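Major pilin backbone protein T-antigen, T13 (Streptococcus pyogenes, PDB 6BBT) is the major backbone subunit of the streptococcal pilus, probably joining end to end into the surface fibres recognised as the T serotype antigen. Local coordinates at residues G58-S66 with N77-E85; L226-E236 with Y258-E268. One frame throughout, in Å; residues are numbered along the deposited sequence.

Interaction 1: residues G58-S66 with N77-E85; sequences GLTTKAIVS and NKTSNFNFE
T60 N donates to a water 2.7 Å from it, and this water in turn donates to N83 O. The CD1 methyl of L59 packs against the same N83 O at 3.4 Å. A second water runs the other way between these residues: it takes the hydrogen of N83 N and gives one to T60 O. A third donates to both K62 O and N81 O. The two strands run antiparallel, at 168°, and their axes come no closer than 6.5 Å. Water thus takes the place of direct backbone pairing here, and side chains fill the rest of the gap. The F82 ring turns its edge to T60 O, with CD1 3.7 Å from that oxygen. A63 CB sits over one face of the ring, 4.1 Å from the centroid, in a CH-pi contact. The same methyl meets S80 OG at 3.5 Å. Farther along, V65 CG1 rests on K78 CB at 3.6 Å. The K78 chain bends at chi2 (-78°), which carries CE to within 3.2 Å of S66 O; its NZ forms a salt bridge with D71. At the other end, L59 CD1 lies beside F84 CD1. The contact falls in the Spy0128-like isopeptide domain and joins the edges of two sheets. Strand 62-66 takes its backbone bonds from strand 29-37, while 77-83 pairs with strand 10-17. F82 extends between these layers, touching L11, I13, I35 and V99, and the F84 ring meets that of Y97 on strand 93-101.

Interaction 2: residues L226-E236 with Y258-E268; sequences LPIGISYKLTE and YVLGNLQKTDE
T266 OG1 is held by three groups of residues 227-230. It donates to P227 O at 2.7 Å, in the carbonyl plane and on a lone pair, and it accepts weak bonds from G229 N and I230 N. It sits beside an antiparallel strand pairing at the edge of a four-stranded sheet in the DUF7601 domain, of the transthyretin clan. The T266 hydroxyl lies between its own backbone N and carbonyl carbon (chi1 68°), which aims it at P227 O and the N-H groups of G229 and I230. The backbone grips too. G229 N bonds to T266 O from above the carbonyl plane, and T266 N reaches I230 O at 2.8 Å, nearly straight at 172°. The CG2 methyl points elsewhere, to L226 CD2 at 3.6 Å and to the edge of the Y232 ring. Q264 CB covers one face of that ring, 4.0 Å from its centroid, a CH-pi contact. Y232 and Q264 also form a hydrogen-bonded pair, with both bonds at 2.8 Å. S231 and K265 are the neighbouring non-hydrogen-bonded pair. Beyond the Y232-Q264 pair, a type II turn from V259 to N262 continues the contact. G261 N in this turn bonds to L234 O, and L260 lies alongside L234. A side chain replaces one backbone partner: Y258 OH accepts from L234 N at 3.0 Å, almost straight at 174°. In the second shell, L159 and L248 pack on Y232, and its OH is bound to D271. The Y258 hydroxyl is itself positioned by N262: OH gives its hydrogen to N262 O only 2.6 Å away, in the plane of that carbonyl.

In the fold
The chain reaches interaction 1 first. There 77-85 returns beside 58-66 after ten intervening residues, which contain no helix and hardly any strand. Interaction 2 opens much later: 258-268 comes back to 226-236 after a longer excursion that includes strands 242-250 and 253-257. The two loops are in series, so neither nests within nor crosses the other. They lie in different domains, the Spy0128-like isopeptide domain and the DUF7601 domain, on opposite sides of the chain's centre. Their centres are 38 Å apart, and their nearest atoms about 16 Å. Strand 148-166 links their surroundings, pairing with 10-17, the neighbour of 77-83, and with 220-227, whose end enters interaction 2.

Interaction 1: residues G58-S66 with N77-E85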
loop_
_atom_site.group_PDB
_atom_site.type_symbol
_atom_site.label_atom_id
_atom_site.label_comp_id
_atom_site.label_asym_id
_atom_site.label_seq_id
_atom_site.Cartn_x
_atom_site.Cartn_y
_atom_site.Cartn_z
ATOM N N GLY A 58 -10.086 24.875 -17.339
ATOM C CA GLY A 58 -11.309 24.183 -16.919
ATOM C C GLY A 58 -11.165 22.679 -16.708
ATOM O O GLY A 58 -12.167 21.993 -16.485
ATOM N N LEU A 59 -9.937 22.161 -16.785
ATOM C CA LEU A 59 -9.682 20.720 -16.596
ATOM C C LEU A 59 -9.257 20.460 -15.167
ATOM O O LEU A 59 -8.283 21.043 -14.691
ATOM C CB LEU A 59 -8.573 20.223 -17.531
ATOM C CG LEU A 59 -8.204 18.729 -17.472
ATOM C CD1 LEU A 59 -9.338 17.836 -17.963
ATOM C CD2 LEU A 59 -6.956 18.515 -18.300
ATOM N N THR A 60 -9.975 19.563 -14.496
ATOM C CA THR A 60 -9.504 19.018 -13.229
ATOM C C THR A 60 -8.364 18.060 -13.569
ATOM O O THR A 60 -8.582 17.058 -14.260
ATOM C CB THR A 60 -10.649 18.307 -12.487
ATOM O OG1 THR A 60 -11.654 19.272 -12.133
ATOM C CG2 THR A 60 -10.145 17.600 -11.230
ATOM N N THR A 61 -7.155 18.377 -13.112
ATOM C CA THR A 61 -5.947 17.674 -13.541
ATOM C C THR A 61 -5.523 16.501 -12.628
ATOM O O THR A 61 -4.485 15.894 -12.866
ATOM C CB THR A 61 -4.772 18.656 -13.697
ATOM O OG1 THR A 61 -4.543 19.329 -12.461
ATOM C CG2 THR A 61 -5.073 19.685 -14.802
ATOM N N LYS A 62 -6.324 16.218 -11.597
ATOM C CA LYS A 62 -6.101 15.119 -10.643
ATOM C C LYS A 62 -7.340 14.225 -10.601
ATOM O O LYS A 62 -8.470 14.716 -10.567
ATOM C CB LYS A 62 -5.856 15.647 -9.229
ATOM C CG LYS A 62 -4.780 16.711 -9.086
ATOM C CD LYS A 62 -3.396 16.179 -9.382
ATOM C CE LYS A 62 -2.347 17.156 -8.875
ATOM N NZ LYS A 62 -0.954 16.753 -9.208
ATOM N N ALA A 63 -7.114 12.908 -10.626
ATOM C CA ALA A 63 -8.136 11.913 -10.340
ATOM C C ALA A 63 -7.595 10.982 -9.226
ATOM O O ALA A 63 -6.384 10.733 -9.144
ATOM C CB ALA A 63 -8.460 11.131 -11.591
ATOM N N ILE A 64 -8.477 10.511 -8.351
ATOM C CA ILE A 64 -8.039 9.721 -7.199
ATOM C C ILE A 64 -8.896 8.475 -7.016
ATOM O O ILE A 64 -10.078 8.470 -7.361
ATOM C CB ILE A 64 -8.036 10.546 -5.880
ATOM C CG1 ILE A 64 -9.459 10.904 -5.436
ATOM C CG2 ILE A 64 -7.208 11.819 -6.036
ATOM C CD1 ILE A 64 -9.511 11.618 -4.093
ATOM N N VAL A 65 -8.285 7.414 -6.491
ATOM C CA VAL A 65 -9.032 6.239 -6.025
ATOM C C VAL A 65 -8.527 5.990 -4.606
ATOM O O VAL A 65 -7.397 6.361 -4.270
ATOM C CB VAL A 65 -8.851 4.953 -6.887
ATOM C CG1 VAL A 65 -9.427 5.108 -8.288
ATOM C CG2 VAL A 65 -7.399 4.504 -6.938
ATOM N N SER A 66 -9.374 5.360 -3.801
ATOM C CA SER A 66 -9.105 5.157 -2.386
ATOM C C SER A 66 -9.251 3.705 -2.060
ATOM O O SER A 66 -10.198 3.068 -2.530
ATOM C CB SER A 66 -10.123 5.934 -1.547
ATOM O OG SER A 66 -9.969 7.304 -1.816
ATOM N N ASN A 77 -9.772 -3.701 -7.440
ATOM C CA ASN A 77 -9.741 -2.860 -8.631
ATOM C C ASN A 77 -10.677 -1.688 -8.450
ATOM O O ASN A 77 -11.798 -1.875 -8.000
ATOM C CB ASN A 77 -10.127 -3.667 -9.871
ATOM C CG ASN A 77 -9.204 -4.842 -10.100
ATOM O OD1 ASN A 77 -7.992 -4.728 -9.960
ATOM N ND2 ASN A 77 -9.774 -5.997 -10.408
ATOM N N LYS A 78 -10.197 -0.483 -8.762
ATOM C CA LYS A 78 -10.975 0.735 -8.619
ATOM C C LYS A 78 -10.953 1.474 -9.955
ATOM O O LYS A 78 -10.074 1.239 -10.782
ATOM C CB LYS A 78 -10.370 1.679 -7.596
ATOM C CG LYS A 78 -10.069 1.116 -6.244
ATOM C CD LYS A 78 -11.291 0.992 -5.396
ATOM C CE LYS A 78 -10.880 0.352 -4.094
ATOM N NZ LYS A 78 -11.964 0.354 -3.105
ATOM N N THR A 79 -11.900 2.380 -10.138
ATOM C CA THR A 79 -11.957 3.199 -11.349
ATOM C C THR A 79 -12.149 4.660 -11.029
ATOM O O THR A 79 -12.775 5.018 -10.038
ATOM C CB THR A 79 -13.087 2.738 -12.289
ATOM O OG1 THR A 79 -14.351 2.981 -11.661
ATOM C CG2 THR A 79 -12.958 1.262 -12.601
ATOM N N SER A 80 -11.574 5.510 -11.864
ATOM C CA SER A 80 -11.844 6.935 -11.831
ATOM C C SER A 80 -11.863 7.429 -13.275
ATOM O O SER A 80 -11.882 6.622 -14.225
ATOM C CB SER A 80 -10.769 7.663 -11.009
ATOM O OG SER A 80 -11.168 9.000 -10.754
ATOM N N ASN A 81 -11.863 8.739 -13.462
ATOM C CA ASN A 81 -11.760 9.282 -14.814
ATOM C C ASN A 81 -11.246 10.705 -14.820
ATOM O O ASN A 81 -11.166 11.353 -13.788
ATOM C CB ASN A 81 -13.116 9.187 -15.536
ATOM C CG ASN A 81 -14.167 10.076 -14.919
ATOM O OD1 ASN A 81 -14.211 11.275 -15.178
ATOM N ND2 ASN A 81 -15.017 9.495 -14.090
ATOM N N PHE A 82 -10.864 11.166 -16.002
ATOM C CA PHE A 82 -10.684 12.582 -16.253
ATOM C C PHE A 82 -11.805 13.013 -17.171
ATOM O O PHE A 82 -12.249 12.251 -18.033
ATOM C CB PHE A 82 -9.354 12.834 -16.916
ATOM C CG PHE A 82 -8.187 12.583 -16.033
ATOM C CD1 PHE A 82 -7.795 13.531 -15.096
ATOM C CD2 PHE A 82 -7.452 11.416 -16.160
ATOM C CE1 PHE A 82 -6.688 13.313 -14.301
ATOM C CE2 PHE A 82 -6.346 11.190 -15.370
ATOM C CZ PHE A 82 -5.964 12.140 -14.439
ATOM N N ASN A 83 -12.261 14.243 -16.988
ATOM C CA ASN A 83 -13.384 14.735 -17.738
ATOM C C ASN A 83 -12.974 15.929 -18.587
ATOM O O ASN A 83 -12.604 16.976 -18.053
ATOM C CB ASN A 83 -14.498 15.101 -16.783
ATOM C CG ASN A 83 -15.755 15.511 -17.500
ATOM O OD1 ASN A 83 -15.915 15.261 -18.698
ATOM N ND2 ASN A 83 -16.650 16.162 -16.777
ATOM N N PHE A 84 -13.039 15.751 -19.908
ATOM C CA PHE A 84 -12.704 16.810 -20.859
ATOM C C PHE A 84 -13.903 17.682 -21.263
ATOM O O PHE A 84 -13.702 18.750 -21.850
ATOM C CB PHE A 84 -12.023 16.220 -22.099
ATOM C CG PHE A 84 -10.722 15.540 -21.793
ATOM C CD1 PHE A 84 -9.585 16.292 -21.534
ATOM C CD2 PHE A 84 -10.640 14.153 -21.738
ATOM C CE1 PHE A 84 -8.382 15.676 -21.232
ATOM C CE2 PHE A 84 -9.442 13.534 -21.443
ATOM C CZ PHE A 84 -8.312 14.293 -21.186
ATOM N N GLU A 85 -15.126 17.237 -20.946
ATOM C CA GLU A 85 -16.352 18.040 -21.123
ATOM C C GLU A 85 -16.218 19.472 -20.615
ATOM O O GLU A 85 -16.766 20.388 -21.223
ATOM C CB GLU A 85 -17.532 17.369 -20.396
ATOM C CG GLU A 85 -18.860 18.129 -20.358
ATOM C CD GLU A 85 -19.565 18.158 -21.698
ATOM O OE1 GLU A 85 -20.701 17.642 -21.783
ATOM O OE2 GLU A 85 -18.991 18.685 -22.676
HETATM O O HOH W 1 -11.038 15.693 -14.869
HETATM O O HOH W 2 -12.172 18.292 -15.430
HETATM O O HOH W 3 -10.641 14.018 -12.507
HETATM O O HOH W 4 -11.304 11.605 -8.584
#

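Interaction 2: residues L226-E236 with Y258-E268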
loop_
_atom_site.group_PDB
_atom_site.type_symbol
_atom_site.label_atom_id
_atom_site.label_comp_id
_atom_site.label_asym_id
_atom_site.label_seq_id
_atom_site.Cartn_x
_atom_site.Cartn_y
_atom_site.Cartn_z
ATOM N N LEU A 226 2.395 -9.413 8.605
ATOM C CA LEU A 226 2.291 -8.233 9.427
ATOM C C LEU A 226 2.379 -6.968 8.550
ATOM O O LEU A 226 3.243 -6.899 7.681
ATOM C CB LEU A 226 3.428 -8.251 10.447
ATOM C CG LEU A 226 3.429 -7.231 11.573
ATOM C CD1 LEU A 226 2.223 -7.328 12.494
ATOM C CD2 LEU A 226 4.692 -7.411 12.381
ATOM N N PRO A 227 1.492 -5.975 8.774
ATOM C CA PRO A 227 1.582 -4.743 8.011
ATOM C C PRO A 227 2.899 -4.006 8.247
ATOM O O PRO A 227 3.442 -4.034 9.362
ATOM C CB PRO A 227 0.396 -3.910 8.508
ATOM C CG PRO A 227 -0.554 -4.886 9.062
ATOM C CD PRO A 227 0.290 -5.992 9.632
ATOM N N ILE A 228 3.417 -3.410 7.175
ATOM C CA ILE A 228 4.650 -2.631 7.215
ATOM C C ILE A 228 4.330 -1.214 7.654
ATOM O O ILE A 228 3.365 -0.617 7.190
ATOM C CB ILE A 228 5.382 -2.660 5.861
ATOM C CG1 ILE A 228 5.992 -4.046 5.686
ATOM C CG2 ILE A 228 6.485 -1.579 5.807
ATOM C CD1 ILE A 228 6.526 -4.334 4.316
ATOM N N GLY A 229 5.128 -0.697 8.579
ATOM C CA GLY A 229 4.969 0.676 9.034
ATOM C C GLY A 229 4.123 0.854 10.278
ATOM O O GLY A 229 3.937 1.985 10.716
ATOM N N ILE A 230 3.587 -0.221 10.862
ATOM C CA ILE A 230 2.892 -0.066 12.142
ATOM C C ILE A 230 3.895 -0.194 13.263
ATOM O O ILE A 230 4.975 -0.723 13.068
ATOM C CB ILE A 230 1.710 -1.039 12.342
ATOM C CG1 ILE A 230 2.130 -2.507 12.313
ATOM C CG2 ILE A 230 0.639 -0.748 11.301
ATOM C CD1 ILE A 230 1.040 -3.408 12.873
ATOM N N SER A 231 3.537 0.292 14.432
ATOM C CA SER A 231 4.392 0.186 15.586
ATOM C C SER A 231 3.787 -0.822 16.554
ATOM O O SER A 231 2.564 -0.964 16.629
ATOM C CB SER A 231 4.564 1.535 16.246
ATOM O OG SER A 231 5.302 2.398 15.413
ATOM N N TYR A 232 4.646 -1.540 17.261
ATOM C CA TYR A 232 4.214 -2.482 18.286
ATOM C C TYR A 232 5.039 -2.332 19.554
ATOM O O TYR A 232 6.146 -1.813 19.520
ATOM C CB TYR A 232 4.311 -3.928 17.790
ATOM C CG TYR A 232 5.706 -4.406 17.454
ATOM C CD1 TYR A 232 6.542 -4.946 18.433
ATOM C CD2 TYR A 232 6.201 -4.318 16.148
ATOM C CE1 TYR A 232 7.825 -5.392 18.126
ATOM C CE2 TYR A 232 7.478 -4.758 15.834
ATOM C CZ TYR A 232 8.285 -5.287 16.826
ATOM O OH TYR A 232 9.552 -5.735 16.513
ATOM N N LYS A 233 4.494 -2.797 20.669
ATOM C CA LYS A 233 5.302 -2.965 21.848
ATOM C C LYS A 233 5.014 -4.301 22.521
ATOM O O LYS A 233 3.871 -4.783 22.533
ATOM C CB LYS A 233 5.174 -1.790 22.803
ATOM C CG LYS A 233 3.840 -1.615 23.439
ATOM C CD LYS A 233 3.885 -0.555 24.538
ATOM C CE LYS A 233 3.926 0.853 23.973
ATOM N NZ LYS A 233 3.364 1.841 24.946
ATOM N N LEU A 234 6.083 -4.902 23.026
ATOM C CA LEU A 234 6.033 -6.201 23.682
ATOM C C LEU A 234 6.513 -6.011 25.103
ATOM O O LEU A 234 7.527 -5.370 25.331
ATOM C CB LEU A 234 6.935 -7.200 22.965
ATOM C CG LEU A 234 6.988 -8.615 23.564
ATOM C CD1 LEU A 234 5.642 -9.314 23.431
ATOM C CD2 LEU A 234 8.105 -9.421 22.912
ATOM N N THR A 235 5.772 -6.551 26.057
ATOM C CA THR A 235 6.223 -6.598 27.440
ATOM C C THR A 235 6.111 -8.023 27.956
ATOM O O THR A 235 5.427 -8.860 27.357
ATOM C CB THR A 235 5.378 -5.688 28.337
ATOM O OG1 THR A 235 4.018 -6.086 28.251
ATOM C CG2 THR A 235 5.477 -4.254 27.918
ATOM N N GLU A 236 6.810 -8.293 29.049
ATOM C CA GLU A 236 6.696 -9.565 29.761
ATOM C C GLU A 236 6.443 -9.233 31.209
ATOM O O GLU A 236 7.132 -8.409 31.777
ATOM C CB GLU A 236 7.981 -10.406 29.638
ATOM C CG GLU A 236 7.832 -11.860 30.128
ATOM C CD GLU A 236 9.169 -12.568 30.345
ATOM O OE1 GLU A 236 9.628 -13.284 29.433
ATOM O OE2 GLU A 236 9.765 -12.413 31.432
ATOM N N TYR A 258 16.468 -4.957 22.370
ATOM C CA TYR A 258 15.107 -4.457 22.409
ATOM C C TYR A 258 14.741 -4.324 23.880
ATOM O O TYR A 258 14.816 -5.297 24.635
ATOM C CB TYR A 258 14.127 -5.394 21.662
ATOM C CG TYR A 258 12.701 -4.953 21.866
ATOM C CD1 TYR A 258 12.240 -3.749 21.312
ATOM C CD2 TYR A 258 11.835 -5.673 22.673
ATOM C CE1 TYR A 258 10.948 -3.294 21.554
ATOM C CE2 TYR A 258 10.528 -5.245 22.897
ATOM C CZ TYR A 258 10.089 -4.054 22.343
ATOM O OH TYR A 258 8.811 -3.608 22.605
ATOM N N VAL A 259 14.369 -3.111 24.288
ATOM C CA VAL A 259 13.897 -2.843 25.633
ATOM C C VAL A 259 12.389 -3.075 25.670
ATOM O O VAL A 259 11.626 -2.354 25.013
ATOM C CB VAL A 259 14.167 -1.379 26.041
ATOM C CG1 VAL A 259 13.555 -1.063 27.409
ATOM C CG2 VAL A 259 15.668 -1.117 26.033
ATOM N N LEU A 260 11.968 -4.043 26.481
ATOM C CA LEU A 260 10.576 -4.437 26.567
ATOM C C LEU A 260 9.768 -3.253 27.047
ATOM O O LEU A 260 10.187 -2.571 27.972
ATOM C CB LEU A 260 10.413 -5.623 27.537
ATOM C CG LEU A 260 11.007 -6.975 27.130
ATOM C CD1 LEU A 260 10.824 -7.979 28.255
ATOM C CD2 LEU A 260 10.354 -7.506 25.883
ATOM N N GLY A 261 8.630 -3.004 26.405
ATOM C CA GLY A 261 7.809 -1.797 26.655
ATOM C C GLY A 261 8.015 -0.641 25.681
ATOM O O GLY A 261 7.209 0.297 25.667
ATOM N N ASN A 262 9.067 -0.704 24.867
ATOM C CA ASN A 262 9.355 0.328 23.867
ATOM C C ASN A 262 8.628 0.073 22.551
ATOM O O ASN A 262 8.476 -1.060 22.151
ATOM C CB ASN A 262 10.864 0.425 23.560
ATOM C CG ASN A 262 11.645 1.211 24.610
ATOM O OD1 ASN A 262 12.461 2.045 24.257
ATOM N ND2 ASN A 262 11.424 0.934 25.882
ATOM N N LEU A 263 8.210 1.142 21.879
ATOM C CA LEU A 263 7.633 1.043 20.540
ATOM C C LEU A 263 8.687 0.688 19.538
ATOM O O LEU A 263 9.759 1.271 19.552
ATOM C CB LEU A 263 6.990 2.350 20.081
ATOM C CG LEU A 263 5.542 2.622 20.473
ATOM C CD1 LEU A 263 5.110 3.917 19.790
ATOM C CD2 LEU A 263 4.608 1.475 20.111
ATOM N N GLN A 264 8.369 -0.267 18.666
ATOM C CA GLN A 264 9.217 -0.631 17.551
ATOM C C GLN A 264 8.365 -0.546 16.281
ATOM O O GLN A 264 7.244 -1.021 16.268
ATOM C CB GLN A 264 9.740 -2.053 17.755
ATOM C CG GLN A 264 10.588 -2.618 16.630
ATOM C CD GLN A 264 11.872 -1.838 16.394
ATOM O OE1 GLN A 264 12.482 -1.327 17.331
ATOM N NE2 GLN A 264 12.284 -1.757 15.143
ATOM N N LYS A 265 8.905 0.065 15.230
ATOM C CA LYS A 265 8.179 0.200 13.970
ATOM C C LYS A 265 8.525 -0.963 13.041
ATOM O O LYS A 265 9.702 -1.317 12.919
ATOM C CB LYS A 265 8.534 1.521 13.304
ATOM C CG LYS A 265 7.690 1.792 12.071
ATOM C CD LYS A 265 8.029 3.109 11.380
ATOM C CE LYS A 265 7.016 4.186 11.718
ATOM N NZ LYS A 265 7.251 5.427 10.926
ATOM N N THR A 266 7.523 -1.540 12.374
ATOM C CA THR A 266 7.776 -2.606 11.415
ATOM C C THR A 266 8.246 -1.987 10.100
ATOM O O THR A 266 7.797 -0.906 9.727
ATOM C CB THR A 266 6.520 -3.472 11.125
ATOM O OG1 THR A 266 5.546 -2.708 10.415
ATOM C CG2 THR A 266 5.903 -4.012 12.425
ATOM N N ASP A 267 9.125 -2.690 9.407
ATOM C CA ASP A 267 9.601 -2.275 8.079
ATOM C C ASP A 267 9.771 -3.523 7.212
ATOM O O ASP A 267 9.190 -4.560 7.530
ATOM C CB ASP A 267 10.874 -1.418 8.207
ATOM C CG ASP A 267 12.043 -2.168 8.820
ATOM O OD1 ASP A 267 12.157 -3.410 8.676
ATOM O OD2 ASP A 267 12.872 -1.496 9.471
ATOM N N GLU A 268 10.584 -3.467 6.162
ATOM C CA GLU A 268 10.577 -4.530 5.157
ATOM C C GLU A 268 11.329 -5.787 5.597
ATOM O O GLU A 268 11.061 -6.872 5.092
ATOM C CB GLU A 268 11.095 -4.021 3.802
ATOM C CG GLU A 268 10.573 -2.627 3.423
ATOM C CD GLU A 268 9.905 -2.545 2.060
ATOM O OE1 GLU A 268 10.352 -3.222 1.104
ATOM O OE2 GLU A 268 8.922 -1.774 1.949
#